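Local coordinates for protein orotidine 5'-phosphate decarboxylase (Streptomyces avermitilis, PDB 3V75) that probably catalyses the decarboxylation of orotidine 5'-phosphate to UMP, the last step of de novo UMP biosynthesis, at residues C42-H48 with F82-F88; L51-W55 with R271-G277; P251-P255 with E293-V298. All blocks are in the same frame, centred on the assembly; numbering follows the deposited sequence. Where two conformers were deposited one is given.

Interaction 1 of 3, residues C42-H48 with F82-F88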
# COMPACT_ATOMS: atom_id res chain seq x y z
N CYS A 42 6.58 -19.91 7.60
CA CYS A 42 5.48 -18.96 7.60
C CYS A 42 4.48 -19.45 6.55
O CYS A 42 4.88 -19.77 5.42
CB CYS A 42 6.02 -17.59 7.17
SG CYS A 42 4.76 -16.31 7.04
N VAL A 43 3.21 -19.52 6.91
CA VAL A 43 2.18 -19.98 5.97
C VAL A 43 1.34 -18.79 5.56
O VAL A 43 0.81 -18.06 6.42
CB VAL A 43 1.30 -21.10 6.59
CG1 VAL A 43 0.15 -21.46 5.64
CG2 VAL A 43 2.15 -22.33 6.90
N GLY A 44 1.19 -18.57 4.26
CA GLY A 44 0.35 -17.47 3.80
C GLY A 44 -1.10 -17.75 4.13
O GLY A 44 -1.56 -18.91 4.18
N ILE A 45 -1.88 -16.69 4.37
CA ILE A 45 -3.33 -16.86 4.40
C ILE A 45 -3.81 -16.07 3.18
O ILE A 45 -3.90 -14.81 3.21
CB ILE A 45 -3.96 -16.34 5.69
CG1 ILE A 45 -3.28 -16.96 6.91
CG2 ILE A 45 -5.48 -16.62 5.71
CD1 ILE A 45 -3.90 -16.56 8.28
N ASP A 46 -4.07 -16.80 2.09
CA ASP A 46 -4.21 -16.22 0.76
C ASP A 46 -5.53 -16.62 0.12
O ASP A 46 -5.55 -17.48 -0.78
CB ASP A 46 -3.06 -16.72 -0.14
CG ASP A 46 -1.73 -16.24 0.33
OD1 ASP A 46 -1.60 -15.06 0.69
OD2 ASP A 46 -0.78 -17.05 0.39
N PRO A 47 -6.65 -16.06 0.59
CA PRO A 47 -7.97 -16.51 0.11
C PRO A 47 -8.31 -15.84 -1.23
O PRO A 47 -9.32 -15.11 -1.33
CB PRO A 47 -8.94 -16.05 1.21
CG PRO A 47 -8.22 -14.82 1.80
CD PRO A 47 -6.75 -15.20 1.78
N HIS A 48 -7.48 -16.05 -2.24
CA HIS A 48 -7.85 -15.58 -3.58
C HIS A 48 -8.90 -16.48 -4.21
O HIS A 48 -9.13 -17.61 -3.76
CB HIS A 48 -6.64 -15.40 -4.51
CG HIS A 48 -5.67 -16.53 -4.51
ND1 HIS A 48 -5.95 -17.76 -5.07
CD2 HIS A 48 -4.39 -16.60 -4.05
CE1 HIS A 48 -4.89 -18.55 -4.96
NE2 HIS A 48 -3.93 -17.87 -4.33
N PHE A 82 2.07 -16.78 10.47
CA PHE A 82 1.16 -16.66 9.32
C PHE A 82 1.37 -15.35 8.61
O PHE A 82 1.75 -14.36 9.25
CB PHE A 82 -0.29 -16.60 9.76
CG PHE A 82 -0.87 -17.91 10.20
CD1 PHE A 82 -1.03 -18.97 9.28
CD2 PHE A 82 -1.35 -18.07 11.49
CE1 PHE A 82 -1.63 -20.17 9.68
CE2 PHE A 82 -1.98 -19.25 11.89
CZ PHE A 82 -2.10 -20.32 10.99
N LYS A 83 1.07 -15.31 7.31
CA LYS A 83 1.14 -14.06 6.56
C LYS A 83 -0.14 -13.87 5.77
O LYS A 83 -0.26 -14.31 4.63
CB LYS A 83 2.36 -14.05 5.64
CG LYS A 83 2.53 -12.72 4.87
CD LYS A 83 3.85 -12.64 4.12
CE LYS A 83 3.86 -13.47 2.83
NZ LYS A 83 2.92 -12.98 1.78
N PRO A 84 -1.14 -13.22 6.38
CA PRO A 84 -2.32 -12.88 5.57
C PRO A 84 -1.95 -11.85 4.53
O PRO A 84 -1.19 -10.92 4.82
CB PRO A 84 -3.30 -12.26 6.58
CG PRO A 84 -2.42 -11.85 7.73
CD PRO A 84 -1.25 -12.77 7.77
N GLN A 85 -2.50 -11.98 3.32
CA GLN A 85 -2.33 -10.98 2.27
C GLN A 85 -3.57 -10.11 2.25
O GLN A 85 -4.64 -10.53 1.86
CB GLN A 85 -2.09 -11.66 0.90
CG GLN A 85 -2.15 -10.73 -0.31
CD GLN A 85 -1.34 -9.47 -0.09
OE1 GLN A 85 -1.92 -8.37 0.03
NE2 GLN A 85 -0.02 -9.60 -0.03
N SER A 86 -3.38 -8.86 2.70
CA SER A 86 -4.48 -7.92 2.89
C SER A 86 -5.35 -7.77 1.64
O SER A 86 -6.57 -7.64 1.76
CB SER A 86 -3.91 -6.55 3.28
OG SER A 86 -4.95 -5.68 3.66
N ALA A 87 -4.75 -7.76 0.45
CA ALA A 87 -5.53 -7.47 -0.76
C ALA A 87 -6.71 -8.42 -0.95
O ALA A 87 -7.76 -8.05 -1.45
CB ALA A 87 -4.65 -7.49 -2.01
N PHE A 88 -6.50 -9.69 -0.58
CA PHE A 88 -7.54 -10.70 -0.80
C PHE A 88 -8.74 -10.51 0.13
O PHE A 88 -9.82 -11.02 -0.16
CB PHE A 88 -6.97 -12.12 -0.68
CG PHE A 88 -5.86 -12.39 -1.67
CD1 PHE A 88 -6.02 -12.06 -3.01
CD2 PHE A 88 -4.68 -13.00 -1.27
CE1 PHE A 88 -4.96 -12.33 -3.94
CE2 PHE A 88 -3.67 -13.25 -2.18
CZ PHE A 88 -3.82 -12.90 -3.49
O HOH W 1 0.38 -13.94 2.10
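Backbone hydrogen bonds join 42-45 and 82-84 as parallel strands, at an angle of 23°. Lys83 N donates to Val43 O and Ile45 N to Lys83 O (2.9 Å), so Lys83 is bonded through both its N-H and its C=O. Past the strand, Gln85 N donates to Ile45 O (3.2 Å).

Apolar contacts fill the face of Val43, Ile45, Phe82 and Pro84. Ile45 CD1 sits over the Phe82 ring, 3.8 Å from CG, while Val43 O lies at the ring's edge; helices 61-75 and 93-109 also pack on this face.

Aromatic contacts follow beyond the strands. With CG between its backbone N and carbonyl carbon (chi1 46°), His48 lies alongside Phe88, its edge toward the Phe88 face with planes 75° apart; His48 CB covers that face, 3.5 Å from CE1.

Lys83 leaves the opposite face to Val43 and Ile45, and at the strand ends a water reaches Asp46 OD1, Lys83 O and Lys83 NZ. Asp46 OD2 bonds Ser270; Lys83 NZ pairs with Asp117. Gln85 OE1 caps the next helix through Ala87 N (2.9 Å), and Gln85 touches Lys119, the predicted proton donor. These are the first two strands of a TIM barrel, their C-terminal ends facing the probable active site.

Interaction 2 of 3, residues L51-W55 with R271-G277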
# COMPACT_ATOMS: atom_id res chain seq x y z
N LEU A 51 -7.92 -20.25 -5.03
CA LEU A 51 -7.87 -21.16 -3.86
C LEU A 51 -9.25 -21.40 -3.28
O LEU A 51 -9.57 -22.52 -2.86
CB LEU A 51 -6.88 -20.70 -2.78
CG LEU A 51 -5.44 -21.26 -2.83
CD1 LEU A 51 -4.48 -20.49 -1.92
CD2 LEU A 51 -5.42 -22.80 -2.53
N LEU A 52 -10.10 -20.35 -3.23
CA LEU A 52 -11.44 -20.56 -2.69
C LEU A 52 -12.22 -21.58 -3.55
O LEU A 52 -12.85 -22.49 -3.02
CB LEU A 52 -12.24 -19.24 -2.62
CG LEU A 52 -11.78 -18.17 -1.63
CD1 LEU A 52 -12.64 -16.90 -1.73
CD2 LEU A 52 -11.82 -18.71 -0.21
N ALA A 53 -12.14 -21.43 -4.88
CA ALA A 53 -12.83 -22.35 -5.79
C ALA A 53 -12.22 -23.74 -5.59
O ALA A 53 -12.97 -24.72 -5.49
CB ALA A 53 -12.69 -21.90 -7.23
N ASP A 54 -10.89 -23.83 -5.53
CA ASP A 54 -10.24 -25.12 -5.25
C ASP A 54 -10.78 -25.78 -3.95
O ASP A 54 -10.95 -27.03 -3.90
CB ASP A 54 -8.72 -24.99 -5.13
CG ASP A 54 -8.01 -24.66 -6.48
OD1 ASP A 54 -8.64 -24.80 -7.55
OD2 ASP A 54 -6.81 -24.27 -6.44
N TRP A 55 -11.00 -25.02 -2.87
CA TRP A 55 -11.56 -25.58 -1.63
C TRP A 55 -13.05 -25.84 -1.73
O TRP A 55 -13.68 -26.20 -0.73
CB TRP A 55 -11.38 -24.67 -0.39
CG TRP A 55 -10.00 -24.60 0.10
CD1 TRP A 55 -8.87 -24.74 -0.66
CD2 TRP A 55 -9.56 -24.33 1.43
NE1 TRP A 55 -7.75 -24.59 0.13
CE2 TRP A 55 -8.14 -24.35 1.42
CE3 TRP A 55 -10.22 -24.12 2.65
CZ2 TRP A 55 -7.37 -24.13 2.58
CZ3 TRP A 55 -9.43 -23.91 3.82
CH2 TRP A 55 -8.03 -23.92 3.76
N ARG A 271 0.69 -21.88 -1.72
CA ARG A 271 0.00 -23.04 -2.30
C ARG A 271 0.48 -24.41 -1.78
O ARG A 271 -0.34 -25.32 -1.60
CB ARG A 271 0.15 -23.01 -3.83
CG ARG A 271 -0.67 -24.13 -4.49
CD ARG A 271 -0.75 -24.04 -6.03
NE ARG A 271 -1.58 -25.12 -6.53
CZ ARG A 271 -2.89 -25.21 -6.34
NH1 ARG A 271 -3.56 -24.21 -5.71
NH2 ARG A 271 -3.56 -26.26 -6.79
N GLY A 272 1.78 -24.56 -1.52
CA GLY A 272 2.33 -25.84 -1.08
C GLY A 272 1.65 -26.37 0.17
O GLY A 272 1.61 -27.61 0.39
N VAL A 273 1.14 -25.46 1.01
CA VAL A 273 0.33 -25.87 2.16
C VAL A 273 -1.17 -25.72 1.88
O VAL A 273 -1.96 -26.66 2.07
CB VAL A 273 0.71 -25.08 3.45
CG1 VAL A 273 -0.30 -25.31 4.56
CG2 VAL A 273 2.12 -25.50 3.92
N LEU A 274 -1.56 -24.55 1.41
CA LEU A 274 -2.97 -24.22 1.27
C LEU A 274 -3.74 -25.09 0.29
O LEU A 274 -4.97 -25.26 0.46
CB LEU A 274 -3.16 -22.74 0.89
CG LEU A 274 -2.60 -21.75 1.94
CD1 LEU A 274 -2.65 -20.31 1.39
CD2 LEU A 274 -3.35 -21.83 3.32
N ARG A 275 -3.08 -25.62 -0.74
CA ARG A 275 -3.84 -26.45 -1.70
C ARG A 275 -4.40 -27.70 -1.04
O ARG A 275 -5.29 -28.34 -1.62
CB ARG A 275 -2.98 -26.87 -2.89
CG ARG A 275 -1.88 -27.87 -2.57
CD ARG A 275 -1.16 -28.21 -3.87
NE ARG A 275 -0.08 -29.18 -3.70
CZ ARG A 275 -0.25 -30.50 -3.70
NH1 ARG A 275 -1.48 -31.01 -3.80
NH2 ARG A 275 0.80 -31.31 -3.55
N HIS A 276 -3.89 -28.07 0.13
CA HIS A 276 -4.36 -29.27 0.83
C HIS A 276 -5.63 -29.07 1.63
O HIS A 276 -6.25 -30.04 2.06
CB HIS A 276 -3.26 -29.83 1.72
CG HIS A 276 -2.09 -30.29 0.93
ND1 HIS A 276 -2.11 -31.48 0.23
CD2 HIS A 276 -0.89 -29.71 0.68
CE1 HIS A 276 -0.95 -31.62 -0.40
NE2 HIS A 276 -0.19 -30.57 -0.15
N GLY A 277 -6.06 -27.82 1.83
CA GLY A 277 -7.35 -27.58 2.44
C GLY A 277 -8.46 -28.00 1.49
O GLY A 277 -8.24 -28.19 0.28
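With CG opposite the carbonyl carbon (chi1 -72°), the indole of Trp55 swings toward 271-277, and the extended chain of Arg271, whose CG lies opposite its backbone N, carries the guanidinium to Asp54. Trp55 NE1 donates to Leu274 O at 2.9 Å with an N-H...O angle of 140°. The acceptor lies close to the indole plane, although the donor is tilted from the carbonyl plane of Leu274. Leu274 O also takes the N-H of Gly277 within a type I turn from Leu274 to Gly277, and the two donors approach from opposite faces of its plane. One carbonyl is thereby gripped twice, once by its own turn and once by the indole.

That turn also brings Gly277 over a face of the indole: its CA is 3.5 Å from Trp55 CZ2, a CH-pi contact displaced toward the rim. Beside it, Leu51 and Leu274 cross at about a right angle, with Leu51 CD1 3.8 Å from Leu274 CD1.

On the more exposed side, Asp54 OD2 and Arg271 NH1 form a salt bridge at 3.3 Å. Its hydrogen bond is weak; OD2 lies at the guanidinium edge, near its plane, but the carboxylate and guanidinium planes are 65° apart. Arg275 CB lies over the centre of one guanidinium face.

Trp55 also meets Phe67 of helix 61-75 and Leu283 of helix 280-299. The contact thus joins the short helices that follow the first and eighth strands, 49-54 and 271-274, across the seam where the TIM barrel closes.

Interaction 3 of 3, residues P251-P255 with E293-V298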
# COMPACT_ATOMS: atom_id res chain seq x y z
N PRO A 251 12.69 -26.45 0.02
CA PRO A 251 13.42 -26.37 1.28
C PRO A 251 14.90 -26.71 1.15
O PRO A 251 15.76 -25.98 1.68
CB PRO A 251 12.70 -27.39 2.14
CG PRO A 251 11.27 -27.19 1.70
CD PRO A 251 11.37 -27.07 0.20
N ALA A 252 15.23 -27.79 0.44
CA ALA A 252 16.63 -28.20 0.36
C ALA A 252 17.53 -27.19 -0.35
O ALA A 252 18.74 -27.20 -0.17
CB ALA A 252 16.74 -29.59 -0.32
N ASP A 253 16.93 -26.32 -1.18
CA ASP A 253 17.67 -25.31 -1.95
C ASP A 253 17.99 -24.07 -1.14
O ASP A 253 18.82 -23.27 -1.57
CB ASP A 253 16.84 -24.80 -3.14
CG ASP A 253 16.44 -25.91 -4.12
OD1 ASP A 253 17.25 -26.82 -4.37
OD2 ASP A 253 15.28 -25.87 -4.62
N LEU A 254 17.30 -23.88 -0.01
CA LEU A 254 17.41 -22.57 0.68
C LEU A 254 18.82 -22.22 1.18
O LEU A 254 19.25 -21.07 1.05
CB LEU A 254 16.38 -22.41 1.81
CG LEU A 254 14.94 -22.60 1.33
CD1 LEU A 254 13.97 -22.43 2.48
CD2 LEU A 254 14.62 -21.64 0.13
N PRO A 255 19.54 -23.18 1.78
CA PRO A 255 20.90 -22.83 2.18
C PRO A 255 21.77 -22.35 1.02
O PRO A 255 22.55 -21.40 1.19
CB PRO A 255 21.43 -24.13 2.83
CG PRO A 255 20.19 -24.74 3.39
CD PRO A 255 19.11 -24.47 2.37
N GLU A 293 11.45 -30.13 6.65
CA GLU A 293 12.44 -30.16 5.58
C GLU A 293 13.34 -28.93 5.60
O GLU A 293 14.55 -29.03 5.33
CB GLU A 293 11.76 -30.22 4.23
CG GLU A 293 11.12 -31.57 3.98
CD GLU A 293 10.36 -31.59 2.64
OE1 GLU A 293 10.14 -30.54 1.98
OE2 GLU A 293 9.91 -32.70 2.28
N ILE A 294 12.75 -27.78 5.90
CA ILE A 294 13.55 -26.56 6.00
C ILE A 294 14.49 -26.65 7.21
O ILE A 294 15.68 -26.38 7.09
CB ILE A 294 12.66 -25.32 6.10
CG1 ILE A 294 11.82 -25.19 4.82
CG2 ILE A 294 13.53 -24.07 6.33
CD1 ILE A 294 10.67 -24.18 4.93
N ARG A 295 13.96 -27.08 8.36
CA ARG A 295 14.79 -27.27 9.56
C ARG A 295 15.99 -28.14 9.25
O ARG A 295 17.12 -27.82 9.60
CB ARG A 295 13.95 -27.89 10.71
CG ARG A 295 14.63 -27.87 12.10
CD ARG A 295 14.28 -29.12 12.92
NE ARG A 295 14.72 -30.30 12.17
CZ ARG A 295 15.96 -30.82 12.18
NH1 ARG A 295 16.92 -30.32 12.97
NH2 ARG A 295 16.20 -31.87 11.41
N ALA A 296 15.74 -29.27 8.58
CA ALA A 296 16.81 -30.22 8.25
C ALA A 296 17.81 -29.61 7.28
O ALA A 296 19.04 -29.81 7.40
CB ALA A 296 16.22 -31.46 7.68
N ALA A 297 17.33 -28.87 6.28
CA ALA A 297 18.27 -28.29 5.31
C ALA A 297 19.20 -27.28 6.00
O ALA A 297 20.41 -27.26 5.74
CB ALA A 297 17.51 -27.61 4.17
N VAL A 298 18.61 -26.43 6.83
CA VAL A 298 19.35 -25.39 7.53
C VAL A 298 20.33 -26.02 8.51
O VAL A 298 21.46 -25.53 8.67
CB VAL A 298 18.39 -24.40 8.24
CG1 VAL A 298 19.18 -23.48 9.23
CG2 VAL A 298 17.61 -23.61 7.22
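Residues 251-255, helical in phi and psi and entering helix 254-258, approach helix 280-299 closely, with Pro251 CA 4.7 Å from Ile294 CA and Ala252 CA 5.2 Å from Ala297 CA. Pro251 carries much of the side-chain contact. Its ring crosses Ile294 at about a right angle, bringing Pro251 CB to 3.6 Å from Ile294 CG1; CG1 stands opposite the carbonyl carbon of its own residue (chi1 -63°). Pro251 CB also meets the CB of Glu293, and the extended Glu293 chain runs obliquely across the proline, placing OE1 3.5 Å from Pro251 CG.

Farther along, Ala297, with only a methyl group, sits against the backbone: its CB is 3.5 Å from Pro251 O and 4.0 Å from Ala252 CA. Pro255 meets the carbonyl of the same residue, with Pro255 CG 3.5 Å from Ala297 O. Leu254 CD1 touches the Ile294 CG2 branch at 4.2 Å, and Leu254 also touches Ile244 and Val262, while Ile294 also reaches Pro40.

No hydrogen bond spans the two segments. Pro251 O instead accepts from Leu254 N in its own turn, and Ala297 N is bonded to Glu293 O within its helix. With these two groups bonded locally and the proline rings packed on Ala297, Ile294 and the Glu293 chain, the chemistry implies that van der Waals fit, rather than directional bonding, holds residues 251-255 against the C-terminal helix.

In the fold
From the N terminus, strand 42-45 first pairs with strand 81-84, so interaction 1 closes a loop of mostly helical chain. Helix 49-54, which directly follows strand 42-45, meets helix 271-274: interaction 2 spans 215 intervening residues and crosses interaction 1, because their segments alternate. The two touch, Leu274 CD1 lying 3.3 Å from Gly44 O. Interaction 3 opens after interaction 1 has closed, but crosses interaction 2, since 271-277 falls between 251-255 and 293-298. Its centre lies about 23 Å from the centres of the other two, which it does not touch. It closes a loop of 37 residues containing strand 265-269 and helix 271-274, joining the segment after strand 239-241 to helix 280-299.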